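Long-range contacts in integral membrane indolylacetylinositol arabinosyltransferase EmbC (Mycolicibacterium smegmatis, PDB 7BVE), which probably acts as a membrane-embedded arabinosyltransferase that polymerises arabinose into the arabinan of the mycobacterial cell wall: residues S89-T94 with L107-I112; S93-Q98 with Q182-F187; K101-G106 with T117-N122. All blocks are in the same frame, centred on the assembly; numbering follows the deposited sequence.

All three contacts sit in the concanavalin-like domain. From the N terminus, the chain enters at strand 90-93, loops through residues 95-106 and returns as strand 107-112; contact 1 closes this loop by pairing the two strands. Contact 3 starts within the same loop, at 101-106, and reaches forward to the end of strand 115-120, so its segments alternate along the chain with those of contact 1. Contact 2 shares Ser-93 and Thr-94 with contact 1 but spans much further, to 182-187, and the whole of contact 3 falls within its span. Together they tie the edge of a four-stranded antiparallel sheet to the long connection between strands 171-175 and 201-203.

Contact 1. Residues S89-T94 with L107-I112; sequences SVLLST and LLIERI
Residues 89-94 and 107-111 run nearly antiparallel, 171° apart end to end, with the alpha carbons of Ser-93 and Leu-108 facing each other at 4.6 Å in a non-hydrogen-bonded pair. This is the edge of the four-stranded antiparallel sheet in the concanavalin-like domain, and the edge strand is not regular: the chain turns a corner at Leu-91. Two backbone bonds bracket that corner. Ile-109 N gives a fairly straight bond to Leu-92 O at 3.1 Å, while Arg-111 N reaches Ser-89 O at 3.2 Å from well above the carbonyl plane. The two bonds are three residues apart on 89-94 and two on 107-112, so the corner takes up one extra residue.

On one face of the sheet, Val-90 sends CG1 across the chain of Glu-110, 3.8 Å from its CB, so the aliphatic root of the glutamate does the packing. Further along, the CD2 methyl of Leu-108 touches Val-90 CG1 and, on another side, the Ser-93 side chain, and Ile-103, in the loop leading into strand 107-112, packs on the leucine. Leucine and isoleucine side chains make the contacts on the other face. Leu-92 and Ile-109 run alongside each other in the same direction, and the CD1 end of the isoleucine rests 3.9 Å from Leu-92 CB. Leu-107 extends this patch, and Ile-109 and Leu-107 go on to meet Leu-141 and Phe-143 of strand 140-145 of the seven-stranded sheet, consistent with the inward face of a concanavalin-like beta sandwich.

At the far end a side chain finishes the pairing. With chi1 at 64°, Thr-94 OG1 sits between its own backbone N and carbonyl carbon, where it accepts a bond from Leu-107 N at 3.2 Å while giving its proton to Gln-182 O.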
ATOM      1  N   SER A  89      -1.162  38.960 -34.687  1.00 29.59           N
ATOM      2  CA  SER A  89       0.144  38.323 -34.566  1.00 29.59           C
ATOM      3  C   SER A  89       0.290  37.115 -35.485  1.00 29.59           C
ATOM      4  O   SER A  89       1.213  37.066 -36.301  1.00 29.59           O
ATOM      5  CB  SER A  89       0.408  37.927 -33.111  1.00 29.59           C
ATOM      6  OG  SER A  89       0.567  39.077 -32.303  1.00 29.59           O
ATOM      7  N   VAL A  90      -0.603  36.140 -35.374  1.00 19.85           N
ATOM      8  CA  VAL A  90      -0.402  34.885 -36.087  1.00 19.85           C
ATOM      9  C   VAL A  90      -0.908  35.008 -37.517  1.00 19.85           C
ATOM     10  O   VAL A  90      -1.917  35.661 -37.800  1.00 19.85           O
ATOM     11  CB  VAL A  90      -1.055  33.707 -35.337  1.00 19.85           C
ATOM     12  CG1 VAL A  90      -0.451  33.571 -33.962  1.00 19.85           C
ATOM     13  CG2 VAL A  90      -2.547  33.849 -35.235  1.00 19.85           C
ATOM     14  N   LEU A  91      -0.149  34.425 -38.436  1.00 15.99           N
ATOM     15  CA  LEU A  91      -0.560  34.268 -39.820  1.00 15.99           C
ATOM     16  C   LEU A  91      -1.333  32.983 -40.033  1.00 15.99           C
ATOM     17  O   LEU A  91      -2.255  32.951 -40.854  1.00 15.99           O
ATOM     18  CB  LEU A  91       0.674  34.278 -40.727  1.00 15.99           C
ATOM     19  CG  LEU A  91       0.523  34.130 -42.238  1.00 15.99           C
ATOM     20  CD1 LEU A  91      -0.184  35.311 -42.809  1.00 15.99           C
ATOM     21  CD2 LEU A  91       1.871  33.980 -42.879  1.00 15.99           C
ATOM     22  N   LEU A  92      -0.988  31.942 -39.282  1.00 15.07           N
ATOM     23  CA  LEU A  92      -1.575  30.623 -39.404  1.00 15.07           C
ATOM     24  C   LEU A  92      -1.224  29.862 -38.141  1.00 15.07           C
ATOM     25  O   LEU A  92      -0.204  30.133 -37.513  1.00 15.07           O
ATOM     26  CB  LEU A  92      -1.051  29.914 -40.651  1.00 15.07           C
ATOM     27  CG  LEU A  92      -1.685  28.649 -41.195  1.00 15.07           C
ATOM     28  CD1 LEU A  92      -1.539  28.717 -42.680  1.00 15.07           C
ATOM     29  CD2 LEU A  92      -0.996  27.416 -40.666  1.00 15.07           C
ATOM     30  N   SER A  93      -2.075  28.915 -37.775  1.00 15.07           N
ATOM     31  CA  SER A  93      -1.902  28.167 -36.543  1.00 15.07           C
ATOM     32  C   SER A  93      -2.712  26.889 -36.644  1.00 15.07           C
ATOM     33  O   SER A  93      -3.591  26.765 -37.496  1.00 15.07           O
ATOM     34  CB  SER A  93      -2.346  28.982 -35.333  1.00 15.07           C
ATOM     35  OG  SER A  93      -2.237  28.226 -34.148  1.00 15.07           O
ATOM     36  N   THR A  94      -2.398  25.932 -35.780  1.00 15.07           N
ATOM     37  CA  THR A  94      -3.258  24.778 -35.582  1.00 15.07           C
ATOM     38  C   THR A  94      -3.834  24.732 -34.178  1.00 15.07           C
ATOM     39  O   THR A  94      -4.565  23.797 -33.853  1.00 15.07           O
ATOM     40  CB  THR A  94      -2.516  23.469 -35.881  1.00 15.07           C
ATOM     41  OG1 THR A  94      -1.437  23.292 -34.962  1.00 15.07           O
ATOM     42  CG2 THR A  94      -1.977  23.465 -37.288  1.00 15.07           C
ATOM     43  N   LEU A 107       1.411  24.259 -33.801  1.00 15.07           N
ATOM     44  CA  LEU A 107       2.179  24.981 -34.800  1.00 15.07           C
ATOM     45  C   LEU A 107       1.751  26.437 -34.833  1.00 15.07           C
ATOM     46  O   LEU A 107       0.581  26.752 -34.615  1.00 15.07           O
ATOM     47  CB  LEU A 107       1.969  24.358 -36.173  1.00 15.07           C
ATOM     48  CG  LEU A 107       2.808  24.706 -37.397  1.00 15.07           C
ATOM     49  CD1 LEU A 107       2.774  23.476 -38.183  1.00 15.07           C
ATOM     50  CD2 LEU A 107       2.228  25.808 -38.233  1.00 15.07           C
ATOM     51  N   LEU A 108       2.701  27.320 -35.131  1.00 15.07           N
ATOM     52  CA  LEU A 108       2.454  28.750 -35.222  1.00 15.07           C
ATOM     53  C   LEU A 108       3.389  29.360 -36.251  1.00 15.07           C
ATOM     54  O   LEU A 108       4.562  29.000 -36.322  1.00 15.07           O
ATOM     55  CB  LEU A 108       2.659  29.446 -33.872  1.00 15.07           C
ATOM     56  CG  LEU A 108       1.673  29.238 -32.726  1.00 15.07           C
ATOM     57  CD1 LEU A 108       2.240  29.787 -31.459  1.00 15.07           C
ATOM     58  CD2 LEU A 108       0.390  29.941 -33.032  1.00 15.07           C
ATOM     59  N   ILE A 109       2.863  30.277 -37.053  1.00 15.07           N
ATOM     60  CA  ILE A 109       3.667  31.079 -37.968  1.00 15.07           C
ATOM     61  C   ILE A 109       3.495  32.509 -37.459  1.00 15.07           C
ATOM     62  O   ILE A 109       3.336  33.467 -38.223  1.00 15.07           O
ATOM     63  CB  ILE A 109       3.256  30.867 -39.439  1.00 15.07           C
ATOM     64  CG1 ILE A 109       3.241  29.375 -39.744  1.00 15.07           C
ATOM     65  CG2 ILE A 109       4.296  31.407 -40.406  1.00 15.07           C
ATOM     66  CD1 ILE A 109       2.697  29.033 -41.093  1.00 15.07           C
ATOM     67  N   GLU A 110       3.434  32.627 -36.133  1.00 31.43           N
ATOM     68  CA  GLU A 110       3.317  33.877 -35.392  1.00 31.43           C
ATOM     69  C   GLU A 110       4.444  34.835 -35.748  1.00 31.43           C
ATOM     70  O   GLU A 110       5.541  34.401 -36.100  1.00 31.43           O
ATOM     71  CB  GLU A 110       3.319  33.565 -33.890  1.00 31.43           C
ATOM     72  CG  GLU A 110       2.999  34.726 -32.958  1.00 31.43           C
ATOM     73  CD  GLU A 110       2.991  34.320 -31.497  1.00 31.43           C
ATOM     74  OE1 GLU A 110       3.270  33.138 -31.207  1.00 31.43           O
ATOM     75  OE2 GLU A 110       2.704  35.181 -30.637  1.00 31.43           O
ATOM     76  N   ARG A 111       4.187  36.135 -35.680  1.00 39.13           N
ATOM     77  CA  ARG A 111       5.206  37.147 -35.907  1.00 39.13           C
ATOM     78  C   ARG A 111       5.736  37.632 -34.567  1.00 39.13           C
ATOM     79  O   ARG A 111       5.081  38.422 -33.884  1.00 39.13           O
ATOM     80  CB  ARG A 111       4.650  38.314 -36.708  1.00 39.13           C
ATOM     81  CG  ARG A 111       5.672  39.383 -36.977  1.00 39.13           C
ATOM     82  CD  ARG A 111       5.047  40.528 -37.717  1.00 39.13           C
ATOM     83  NE  ARG A 111       3.945  41.107 -36.961  1.00 39.13           N
ATOM     84  CZ  ARG A 111       4.082  42.010 -36.000  1.00 39.13           C
ATOM     85  NH1 ARG A 111       5.284  42.454 -35.668  1.00 39.13           N
ATOM     86  NH2 ARG A 111       3.011  42.472 -35.373  1.00 39.13           N
ATOM     87  N   ILE A 112       6.918  37.149 -34.187  1.00 49.29           N
ATOM     88  CA  ILE A 112       7.670  37.822 -33.142  1.00 49.29           C
ATOM     89  C   ILE A 112       8.179  39.145 -33.712  1.00 49.29           C
ATOM     90  O   ILE A 112       8.403  39.267 -34.920  1.00 49.29           O
ATOM     91  CB  ILE A 112       8.816  36.922 -32.651  1.00 49.29           C
ATOM     92  CG1 ILE A 112       8.311  35.493 -32.449  1.00 49.29           C
ATOM     93  CG2 ILE A 112       9.355  37.374 -31.301  1.00 49.29           C
ATOM     94  CD1 ILE A 112       7.248  35.336 -31.382  1.00 49.29           C
TER

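Contact 2. Residues S93-Q98 with Q182-F187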
ATOM      1  N   SER A  93      -2.075  28.915 -37.775  1.00 15.07           N
ATOM      2  CA  SER A  93      -1.902  28.167 -36.543  1.00 15.07           C
ATOM      3  C   SER A  93      -2.712  26.889 -36.644  1.00 15.07           C
ATOM      4  O   SER A  93      -3.591  26.765 -37.496  1.00 15.07           O
ATOM      5  CB  SER A  93      -2.346  28.982 -35.333  1.00 15.07           C
ATOM      6  OG  SER A  93      -2.237  28.226 -34.148  1.00 15.07           O
ATOM      7  N   THR A  94      -2.398  25.932 -35.780  1.00 15.07           N
ATOM      8  CA  THR A  94      -3.258  24.778 -35.582  1.00 15.07           C
ATOM      9  C   THR A  94      -3.834  24.732 -34.178  1.00 15.07           C
ATOM     10  O   THR A  94      -4.565  23.797 -33.853  1.00 15.07           O
ATOM     11  CB  THR A  94      -2.516  23.469 -35.881  1.00 15.07           C
ATOM     12  OG1 THR A  94      -1.437  23.292 -34.962  1.00 15.07           O
ATOM     13  CG2 THR A  94      -1.977  23.465 -37.288  1.00 15.07           C
ATOM     14  N   VAL A  95      -3.510  25.712 -33.339  1.00 15.07           N
ATOM     15  CA  VAL A  95      -4.081  25.869 -32.001  1.00 15.07           C
ATOM     16  C   VAL A  95      -4.410  27.335 -31.781  1.00 15.07           C
ATOM     17  O   VAL A  95      -3.831  28.220 -32.423  1.00 15.07           O
ATOM     18  CB  VAL A  95      -3.102  25.386 -30.910  1.00 15.07           C
ATOM     19  CG1 VAL A  95      -2.970  23.882 -30.917  1.00 15.07           C
ATOM     20  CG2 VAL A  95      -1.758  25.994 -31.151  1.00 15.07           C
ATOM     21  N   PRO A  96      -5.372  27.629 -30.900  1.00 15.07           N
ATOM     22  CA  PRO A  96      -5.651  29.040 -30.591  1.00 15.07           C
ATOM     23  C   PRO A  96      -4.527  29.609 -29.741  1.00 15.07           C
ATOM     24  O   PRO A  96      -4.137  29.006 -28.743  1.00 15.07           O
ATOM     25  CB  PRO A  96      -6.968  28.982 -29.814  1.00 15.07           C
ATOM     26  CG  PRO A  96      -7.540  27.699 -30.129  1.00 15.07           C
ATOM     27  CD  PRO A  96      -6.396  26.767 -30.291  1.00 15.07           C
ATOM     28  N   LYS A  97      -4.027  30.790 -30.121  1.00 15.07           N
ATOM     29  CA  LYS A  97      -2.861  31.374 -29.464  1.00 15.07           C
ATOM     30  C   LYS A  97      -3.125  31.798 -28.023  1.00 15.07           C
ATOM     31  O   LYS A  97      -2.165  32.031 -27.282  1.00 15.07           O
ATOM     32  CB  LYS A  97      -2.371  32.584 -30.251  1.00 15.07           C
ATOM     33  CG  LYS A  97      -3.342  33.744 -30.223  1.00 15.07           C
ATOM     34  CD  LYS A  97      -2.855  34.911 -31.045  1.00 15.07           C
ATOM     35  CE  LYS A  97      -3.831  36.064 -30.992  1.00 15.07           C
ATOM     36  NZ  LYS A  97      -3.389  37.192 -31.849  1.00 15.07           N
ATOM     37  N   GLN A  98      -4.393  31.907 -27.610  1.00 15.07           N
ATOM     38  CA  GLN A  98      -4.716  32.328 -26.256  1.00 15.07           C
ATOM     39  C   GLN A  98      -4.568  31.214 -25.236  1.00 15.07           C
ATOM     40  O   GLN A  98      -4.552  31.500 -24.036  1.00 15.07           O
ATOM     41  CB  GLN A  98      -6.144  32.865 -26.179  1.00 15.07           C
ATOM     42  CG  GLN A  98      -6.372  34.181 -26.879  1.00 15.07           C
ATOM     43  CD  GLN A  98      -6.730  34.014 -28.327  1.00 15.07           C
ATOM     44  OE1 GLN A  98      -7.113  32.938 -28.757  1.00 15.07           O
ATOM     45  NE2 GLN A  98      -6.624  35.089 -29.090  1.00 15.07           N
ATOM     46  N   GLN A 182      -0.035  19.107 -32.882  1.00 15.07           N
ATOM     47  CA  GLN A 182      -1.423  18.792 -32.590  1.00 15.07           C
ATOM     48  C   GLN A 182      -2.352  19.788 -33.267  1.00 15.07           C
ATOM     49  O   GLN A 182      -2.103  20.994 -33.260  1.00 15.07           O
ATOM     50  CB  GLN A 182      -1.656  18.769 -31.082  1.00 15.07           C
ATOM     51  CG  GLN A 182      -3.084  18.492 -30.682  1.00 15.07           C
ATOM     52  CD  GLN A 182      -3.266  18.274 -29.208  1.00 15.07           C
ATOM     53  OE1 GLN A 182      -2.308  18.266 -28.450  1.00 15.07           O
ATOM     54  NE2 GLN A 182      -4.507  18.108 -28.789  1.00 15.07           N
ATOM     55  N   ILE A 183      -3.423  19.275 -33.869  1.00 15.07           N
ATOM     56  CA  ILE A 183      -4.366  20.074 -34.640  1.00 15.07           C
ATOM     57  C   ILE A 183      -5.710  20.052 -33.935  1.00 15.07           C
ATOM     58  O   ILE A 183      -6.236  18.979 -33.630  1.00 15.07           O
ATOM     59  CB  ILE A 183      -4.492  19.545 -36.076  1.00 15.07           C
ATOM     60  CG1 ILE A 183      -3.152  19.641 -36.787  1.00 15.07           C
ATOM     61  CG2 ILE A 183      -5.513  20.320 -36.834  1.00 15.07           C
ATOM     62  CD1 ILE A 183      -3.126  18.949 -38.097  1.00 15.07           C
ATOM     63  N   VAL A 184      -6.249  21.238 -33.644  1.00 15.07           N
ATOM     64  CA  VAL A 184      -7.603  21.385 -33.118  1.00 15.07           C
ATOM     65  C   VAL A 184      -8.380  22.314 -34.039  1.00 15.07           C
ATOM     66  O   VAL A 184      -9.459  22.795 -33.687  1.00 15.07           O
ATOM     67  CB  VAL A 184      -7.621  21.909 -31.669  1.00 15.07           C
ATOM     68  CG1 VAL A 184      -6.955  20.943 -30.735  1.00 15.07           C
ATOM     69  CG2 VAL A 184      -6.958  23.239 -31.578  1.00 15.07           C
ATOM     70  N   GLY A 185      -7.849  22.559 -35.227  1.00 15.07           N
ATOM     71  CA  GLY A 185      -8.478  23.453 -36.175  1.00 15.07           C
ATOM     72  C   GLY A 185      -7.410  24.238 -36.886  1.00 15.07           C
ATOM     73  O   GLY A 185      -6.237  23.987 -36.643  1.00 15.07           O
ATOM     74  N   VAL A 186      -7.761  25.162 -37.770  1.00 15.07           N
ATOM     75  CA  VAL A 186      -6.782  26.019 -38.428  1.00 15.07           C
ATOM     76  C   VAL A 186      -7.225  27.454 -38.215  1.00 15.07           C
ATOM     77  O   VAL A 186      -8.236  27.882 -38.781  1.00 15.07           O
ATOM     78  CB  VAL A 186      -6.632  25.706 -39.919  1.00 15.07           C
ATOM     79  CG1 VAL A 186      -5.666  26.673 -40.561  1.00 15.07           C
ATOM     80  CG2 VAL A 186      -6.151  24.288 -40.131  1.00 15.07           C
ATOM     81  N   PHE A 187      -6.474  28.199 -37.414  1.00 15.07           N
ATOM     82  CA  PHE A 187      -6.861  29.525 -36.966  1.00 15.07           C
ATOM     83  C   PHE A 187      -5.938  30.568 -37.577  1.00 15.07           C
ATOM     84  O   PHE A 187      -4.810  30.270 -37.963  1.00 15.07           O
ATOM     85  CB  PHE A 187      -6.813  29.605 -35.446  1.00 15.07           C
ATOM     86  CG  PHE A 187      -7.640  28.569 -34.774  1.00 15.07           C
ATOM     87  CD1 PHE A 187      -9.007  28.665 -34.726  1.00 15.07           C
ATOM     88  CD2 PHE A 187      -7.038  27.489 -34.171  1.00 15.07           C
ATOM     89  CE1 PHE A 187      -9.757  27.700 -34.120  1.00 15.07           C
ATOM     90  CE2 PHE A 187      -7.784  26.531 -33.559  1.00 15.07           C
ATOM     91  CZ  PHE A 187      -9.136  26.633 -33.527  1.00 15.07           C
TER
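The Phe-187 ring meets the extended chain at Val-95 and Pro-96 obliquely, and it is one of the large bumps of the contact. CD2 of Phe-187 comes to 3.6 Å from Val-95 C, and CE2 meets Pro-96 CD, also at 3.6 Å, with the two rings crossing at a slant. The torsion that sets CG of Phe-187 opposite its carbonyl carbon (chi1 -56°) turns the ring edge toward residues 184 and 185. There Val-184 CG2 lies at the edge, in the ring plane, and fills the corner bounded by Val-95 CG1, Pro-96 CD and the aromatic rim; the valine and proline cross at about a right angle, with CG2 3.8 Å from CD. Gly-185 makes the bend possible. Its backbone (phi 142°) takes a shape that is normally open to glycine alone, and its bare alpha carbon lies 4.2 Å from CZ of the Phe-187 ring.

Backbone bonds pin the segments on both sides of this bend. Val-184 N bonds Thr-94 O at 3.1 Å, nearly straight and nearly along the C=O axis, whereas Phe-187 N approaches Ser-93 O from above the carbonyl plane. The Thr-94 hydroxyl comes at Gln-182 O tilted from the carbonyl plane, 2.9 Å between OG1 and O, and the threonine methyl, CG2, leans on Ile-183 CG1.

Beyond the two segments, Tyr-1047 meets the Phe-187 ring with its plane at about 90°, and Leu-1018 and Leu-1019 of helix 1016-1019 pack on Val-95 and Phe-187 respectively. Neither segment is regular strand here. The arrangement is buried loop-on-loop packing at the rim of what is probably a concanavalin-like beta sandwich, where that domain meets the C-terminal part of the chain.

Contact 3. Residues K101-G106 with T117-N122; sequences KAIDRG and TVIVRN
The guanidinium of Arg-121 has Arg-105 O over one face, 3.2 Å above the plane and displaced toward the rim; NH2 is badly angled for a bond to that oxygen and instead donates to Arg-180 O. NH1 makes a weak bond to Asp-104 O, which lies obliquely to the group. The two guanidinium planes of Arg-105 and Arg-121 are 31° apart but do not stack: Arg-105 extends away, one face against Lys-101 CB, toward a cation-pi contact with Tyr-1007. Asn-122 runs beside Asp-104 in the same direction, its amide nitrogen against Asp-104 CB, with amide and carboxylate turned steeply to each other.

Arg-121 starts out away from segment 101-106 and is brought back by bends at chi2 and chi3, both near 60°. Between strands 115-120 and 123-129, left-handed backbone angles at both Arg-121 and Asn-122 are consistent with a type I' turn. Arg-121 N bonds Gly-106 O at 3.3 Å, and Asn-122 N adds a weak bond to Ile-103 O. Elsewhere in the contact, Ile-103 CD1 touches both CG2 and CD1 of Ile-119.

Asp-104 OD1 stays 6.8 Å from Arg-121 NH1, so these two form no salt bridge; the carbonyl oxygens of Asp-104, Arg-105 and Arg-180 near the guanidinium may help to stabilise its charge.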
ATOM      1  N   LYS A 101      -1.194  26.159 -23.211  1.00 15.07           N
ATOM      2  CA  LYS A 101      -0.349  25.106 -23.751  1.00 15.07           C
ATOM      3  C   LYS A 101      -0.295  25.123 -25.267  1.00 15.07           C
ATOM      4  O   LYS A 101       0.031  24.106 -25.876  1.00 15.07           O
ATOM      5  CB  LYS A 101      -0.848  23.746 -23.277  1.00 15.07           C
ATOM      6  CG  LYS A 101      -0.850  23.562 -21.783  1.00 15.07           C
ATOM      7  CD  LYS A 101       0.555  23.473 -21.240  1.00 15.07           C
ATOM      8  CE  LYS A 101       0.530  23.155 -19.762  1.00 15.07           C
ATOM      9  NZ  LYS A 101       1.895  23.088 -19.189  1.00 15.07           N
ATOM     10  N   ALA A 102      -0.622  26.247 -25.890  1.00 15.07           N
ATOM     11  CA  ALA A 102      -0.660  26.311 -27.341  1.00 15.07           C
ATOM     12  C   ALA A 102       0.716  26.366 -27.963  1.00 15.07           C
ATOM     13  O   ALA A 102       0.862  26.027 -29.138  1.00 15.07           O
ATOM     14  CB  ALA A 102      -1.441  27.533 -27.786  1.00 15.07           C
ATOM     15  N   ILE A 103       1.720  26.800 -27.213  1.00 16.22           N
ATOM     16  CA  ILE A 103       3.056  26.978 -27.756  1.00 16.22           C
ATOM     17  C   ILE A 103       3.858  25.681 -27.754  1.00 16.22           C
ATOM     18  O   ILE A 103       4.646  25.455 -28.684  1.00 16.22           O
ATOM     19  CB  ILE A 103       3.779  28.112 -26.992  1.00 16.22           C
ATOM     20  CG1 ILE A 103       5.105  28.472 -27.655  1.00 16.22           C
ATOM     21  CG2 ILE A 103       3.916  27.800 -25.500  1.00 16.22           C
ATOM     22  CD1 ILE A 103       4.949  29.009 -29.039  1.00 16.22           C
ATOM     23  N   ASP A 104       3.619  24.786 -26.797  1.00 15.07           N
ATOM     24  CA  ASP A 104       4.396  23.564 -26.673  1.00 15.07           C
ATOM     25  C   ASP A 104       3.647  22.329 -27.142  1.00 15.07           C
ATOM     26  O   ASP A 104       4.029  21.213 -26.781  1.00 15.07           O
ATOM     27  CB  ASP A 104       4.864  23.375 -25.231  1.00 15.07           C
ATOM     28  CG  ASP A 104       3.733  23.449 -24.246  1.00 15.07           C
ATOM     29  OD1 ASP A 104       2.631  23.858 -24.643  1.00 15.07           O
ATOM     30  OD2 ASP A 104       3.936  23.079 -23.072  1.00 15.07           O
ATOM     31  N   ARG A 105       2.581  22.494 -27.925  1.00 15.07           N
ATOM     32  CA  ARG A 105       1.861  21.357 -28.492  1.00 15.07           C
ATOM     33  C   ARG A 105       1.515  21.500 -29.959  1.00 15.07           C
ATOM     34  O   ARG A 105       1.264  20.485 -30.600  1.00 15.07           O
ATOM     35  CB  ARG A 105       0.568  21.077 -27.719  1.00 15.07           C
ATOM     36  CG  ARG A 105       0.794  20.583 -26.312  1.00 15.07           C
ATOM     37  CD  ARG A 105      -0.475  20.252 -25.596  1.00 15.07           C
ATOM     38  NE  ARG A 105      -0.204  19.957 -24.197  1.00 15.07           N
ATOM     39  CZ  ARG A 105      -1.139  19.671 -23.301  1.00 15.07           C
ATOM     40  NH1 ARG A 105      -2.410  19.623 -23.661  1.00 15.07           N
ATOM     41  NH2 ARG A 105      -0.800  19.426 -22.045  1.00 15.07           N
ATOM     42  N   GLY A 106       1.494  22.695 -30.514  1.00 15.07           N
ATOM     43  CA  GLY A 106       1.039  22.853 -31.878  1.00 15.07           C
ATOM     44  C   GLY A 106       1.965  23.651 -32.764  1.00 15.07           C
ATOM     45  O   GLY A 106       3.167  23.718 -32.518  1.00 15.07           O
ATOM     46  N   THR A 117       8.581  33.906 -37.787  1.00 23.41           N
ATOM     47  CA  THR A 117       9.095  32.558 -37.433  1.00 23.41           C
ATOM     48  C   THR A 117       7.920  31.585 -37.301  1.00 23.41           C
ATOM     49  O   THR A 117       6.769  32.054 -37.201  1.00 23.41           O
ATOM     50  CB  THR A 117       9.915  32.606 -36.137  1.00 23.41           C
ATOM     51  OG1 THR A 117       9.075  33.102 -35.095  1.00 23.41           O
ATOM     52  CG2 THR A 117      11.148  33.474 -36.258  1.00 23.41           C
ATOM     53  N   VAL A 118       8.213  30.284 -37.359  1.00 15.07           N
ATOM     54  CA  VAL A 118       7.174  29.223 -37.219  1.00 15.07           C
ATOM     55  C   VAL A 118       7.620  28.297 -36.087  1.00 15.07           C
ATOM     56  O   VAL A 118       8.573  27.521 -36.301  1.00 15.07           O
ATOM     57  CB  VAL A 118       6.966  28.450 -38.536  1.00 15.07           C
ATOM     58  CG1 VAL A 118       5.990  27.295 -38.364  1.00 15.07           C
ATOM     59  CG2 VAL A 118       6.520  29.365 -39.665  1.00 15.07           C
ATOM     60  N   ILE A 119       6.972  28.396 -34.924  1.00 15.07           N
ATOM     61  CA  ILE A 119       7.363  27.543 -33.765  1.00 15.07           C
ATOM     62  C   ILE A 119       6.587  26.227 -33.857  1.00 15.07           C
ATOM     63  O   ILE A 119       5.343  26.264 -33.793  1.00 15.07           O
ATOM     64  CB  ILE A 119       7.096  28.271 -32.431  1.00 15.07           C
ATOM     65  CG1 ILE A 119       7.993  29.500 -32.261  1.00 15.07           C
ATOM     66  CG2 ILE A 119       7.223  27.310 -31.258  1.00 15.07           C
ATOM     67  CD1 ILE A 119       7.598  30.393 -31.108  1.00 15.07           C
ATOM     68  N   VAL A 120       7.311  25.114 -34.006  1.00 15.07           N
ATOM     69  CA  VAL A 120       6.672  23.770 -34.090  1.00 15.07           C
ATOM     70  C   VAL A 120       7.122  22.968 -32.867  1.00 15.07           C
ATOM     71  O   VAL A 120       8.345  22.796 -32.691  1.00 15.07           O
ATOM     72  CB  VAL A 120       7.044  23.052 -35.402  1.00 15.07           C
ATOM     73  CG1 VAL A 120       6.487  21.637 -35.449  1.00 15.07           C
ATOM     74  CG2 VAL A 120       6.604  23.844 -36.623  1.00 15.07           C
ATOM     75  N   ARG A 121       6.160  22.483 -32.077  1.00 15.07           N
ATOM     76  CA  ARG A 121       6.462  21.693 -30.856  1.00 15.07           C
ATOM     77  C   ARG A 121       7.511  22.420 -30.005  1.00 15.07           C
ATOM     78  O   ARG A 121       8.541  21.787 -29.692  1.00 15.07           O
ATOM     79  CB  ARG A 121       6.944  20.289 -31.235  1.00 15.07           C
ATOM     80  CG  ARG A 121       7.165  19.365 -30.046  1.00 15.07           C
ATOM     81  CD  ARG A 121       5.878  19.086 -29.292  1.00 15.07           C
ATOM     82  NE  ARG A 121       4.873  18.457 -30.137  1.00 15.07           N
ATOM     83  CZ  ARG A 121       3.662  18.099 -29.727  1.00 15.07           C
ATOM     84  NH1 ARG A 121       3.300  18.307 -28.472  1.00 15.07           N
ATOM     85  NH2 ARG A 121       2.817  17.535 -30.571  1.00 15.07           N
ATOM     86  N   ASN A 122       7.276  23.702 -29.687  1.00 20.04           N
ATOM     87  CA  ASN A 122       8.204  24.479 -28.810  1.00 20.04           C
ATOM     88  C   ASN A 122       9.625  24.662 -29.339  1.00 20.04           C
ATOM     89  O   ASN A 122      10.462  25.076 -28.561  1.00 20.04           O
ATOM     90  CB  ASN A 122       8.275  23.988 -27.366  1.00 20.04           C
ATOM     91  CG  ASN A 122       8.011  25.101 -26.390  1.00 20.04           C
ATOM     92  OD1 ASN A 122       8.146  26.270 -26.730  1.00 20.04           O
ATOM     93  ND2 ASN A 122       7.591  24.745 -25.194  1.00 20.04           N
TER